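PDB 4J10: secreted protein ESXB from Bacillus anthracis, which is of unknown function but, as a WXG100-family protein, is probably exported by a type VII (ESX-like) secretion system. Local coordinates for residues Ile32-Glu36 against Phe58-Lys62. Sequence-based numbering, arbitrary orientation.
Sequences INRLE and FIQSK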
loop_
_atom_site.group_PDB
_atom_site.type_symbol
_atom_site.label_atom_id
_atom_site.label_comp_id
_atom_site.label_asym_id
_atom_site.label_seq_id
_atom_site.Cartn_x
_atom_site.Cartn_y
_atom_site.Cartn_z
ATOM N N ILE A 32 -0.491 -0.406 -7.957
ATOM C CA ILE A 32 -1.763 0.079 -8.468
ATOM C C ILE A 32 -1.703 0.185 -9.993
ATOM O O ILE A 32 -2.695 -0.092 -10.671
ATOM C CB ILE A 32 -2.209 1.383 -7.748
ATOM C CG1 ILE A 32 -3.722 1.587 -7.886
ATOM C CG2 ILE A 32 -1.405 2.570 -8.220
ATOM C CD1 ILE A 32 -4.515 0.506 -7.180
ATOM N N ASN A 33 -0.543 0.515 -10.552
ATOM C CA ASN A 33 -0.353 0.599 -12.011
ATOM C C ASN A 33 -0.522 -0.804 -12.628
ATOM O O ASN A 33 -1.133 -0.912 -13.645
ATOM C CB ASN A 33 1.036 1.138 -12.461
ATOM C CG ASN A 33 1.283 2.626 -12.183
ATOM O OD1 ASN A 33 2.397 3.060 -12.253
ATOM N ND2 ASN A 33 0.300 3.331 -11.841
ATOM N N ARG A 34 0.051 -1.836 -12.013
ATOM C CA ARG A 34 -0.040 -3.213 -12.516
ATOM C C ARG A 34 -1.472 -3.713 -12.468
ATOM O O ARG A 34 -1.968 -4.310 -13.429
ATOM C CB ARG A 34 0.842 -4.157 -11.693
ATOM C CG ARG A 34 2.337 -3.988 -11.882
ATOM C CD ARG A 34 3.094 -5.190 -11.297
ATOM N NE ARG A 34 2.805 -5.431 -9.883
ATOM C CZ ARG A 34 3.455 -4.853 -8.873
ATOM N NH1 ARG A 34 4.429 -3.981 -9.113
ATOM N NH2 ARG A 34 3.125 -5.135 -7.621
ATOM N N LEU A 35 -2.142 -3.474 -11.347
ATOM C CA LEU A 35 -3.523 -3.916 -11.191
ATOM C C LEU A 35 -4.458 -3.206 -12.157
ATOM O O LEU A 35 -5.383 -3.816 -12.688
ATOM C CB LEU A 35 -3.994 -3.739 -9.748
ATOM C CG LEU A 35 -3.269 -4.583 -8.707
ATOM C CD1 LEU A 35 -3.771 -4.154 -7.327
ATOM C CD2 LEU A 35 -3.446 -6.080 -8.938
ATOM N N GLU A 36 -4.219 -1.922 -12.400
ATOM C CA GLU A 36 -5.014 -1.195 -13.380
ATOM C C GLU A 36 -4.830 -1.802 -14.765
ATOM O O GLU A 36 -5.779 -1.909 -15.535
ATOM C CB GLU A 36 -4.633 0.290 -13.385
ATOM C CG GLU A 36 -5.615 1.190 -14.111
ATOM C CD GLU A 36 -5.428 2.654 -13.730
ATOM O OE1 GLU A 36 -4.271 3.125 -13.732
ATOM O OE2 GLU A 36 -6.434 3.322 -13.413
ATOM N N PHE A 58 -12.420 -1.300 -8.734
ATOM C CA PHE A 58 -11.019 -0.941 -8.840
ATOM C C PHE A 58 -10.763 0.541 -8.544
ATOM O O PHE A 58 -9.788 0.873 -7.870
ATOM C CB PHE A 58 -10.398 -1.316 -10.186
ATOM C CG PHE A 58 -8.962 -0.909 -10.277
ATOM C CD1 PHE A 58 -7.995 -1.615 -9.571
ATOM C CD2 PHE A 58 -8.577 0.210 -11.004
ATOM C CE1 PHE A 58 -6.666 -1.228 -9.601
ATOM C CE2 PHE A 58 -7.233 0.603 -11.034
ATOM C CZ PHE A 58 -6.284 -0.125 -10.328
ATOM N N ILE A 59 -11.624 1.419 -9.050
ATOM C CA ILE A 59 -11.506 2.848 -8.777
ATOM C C ILE A 59 -11.563 3.137 -7.279
ATOM O O ILE A 59 -10.844 4.003 -6.782
ATOM C CB ILE A 59 -12.569 3.669 -9.528
ATOM C CG1 ILE A 59 -12.277 3.653 -11.026
ATOM C CG2 ILE A 59 -12.609 5.109 -9.005
ATOM C CD1 ILE A 59 -10.923 4.204 -11.392
ATOM N N GLN A 60 -12.395 2.395 -6.554
ATOM C CA GLN A 60 -12.410 2.515 -5.098
ATOM C C GLN A 60 -11.039 2.217 -4.497
ATOM O O GLN A 60 -10.578 2.941 -3.614
ATOM C CB GLN A 60 -13.439 1.578 -4.475
ATOM C CG GLN A 60 -14.863 2.053 -4.573
ATOM C CD GLN A 60 -15.763 1.310 -3.614
ATOM O OE1 GLN A 60 -16.140 1.836 -2.568
ATOM N NE2 GLN A 60 -16.104 0.076 -3.959
ATOM N N SER A 61 -10.392 1.156 -4.965
ATOM C CA SER A 61 -9.087 0.782 -4.428
ATOM C C SER A 61 -8.043 1.845 -4.785
ATOM O O SER A 61 -7.180 2.179 -3.977
ATOM C CB SER A 61 -8.667 -0.617 -4.908
ATOM O OG SER A 61 -8.074 -0.601 -6.200
ATOM N N LYS A 62 -8.155 2.400 -5.985
ATOM C CA LYS A 62 -7.217 3.412 -6.454
ATOM C C LYS A 62 -7.356 4.680 -5.617
ATOM O O LYS A 62 -6.360 5.327 -5.285
ATOM C CB LYS A 62 -7.436 3.689 -7.951
ATOM C CG LYS A 62 -6.401 4.619 -8.590
ATOM C CD LYS A 62 -6.639 4.723 -10.087
ATOM C CE LYS A 62 -5.598 5.581 -10.772
ATOM N NZ LYS A 62 -5.894 5.692 -12.233
#
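E36 OE2 takes the ammonium of K62 in a salt bridge, NZ to OE2 2.7 Å, using the syn lone pair, on the side of its other carboxylate oxygen. The lysine is extended throughout, its CG anti to the backbone N (chi1 -173°), and this stretch carries NZ past the F58 ring to the acid. Both charged residues are partly exposed, whereas the layer they border is buried.

The middle of that layer is the F58 ring, which points its CZ end at segment 32-36 of helix 11-41. E36 packs its aliphatic CG at 3.5 Å from F58 CE2, while L35 CB lies 3.7 Å from F58 CE1. The ring's leading atom, CZ, lies 3.7 Å from I32 CD1. I32 O sits near the ring plane at the edge, 3.6 Å from F58 CZ, and also accepts the helical N-H of E36.

On its own helix, F58 O accepts twice: from the backbone N of K62 and from S61 OG (2.8 Å), the hydroxyl coming in on a carbonyl lone pair. This gives the hydroxyl of the buried S61 an acceptor on its own helix. Y68 of the second subunit packs on I32 and L35, and I71 of that subunit on S61.

With the segment axes 11.0 Å apart and running at 171°, this is the antiparallel helical hairpin of the WXG100 fold, two of which associate here as a dimer.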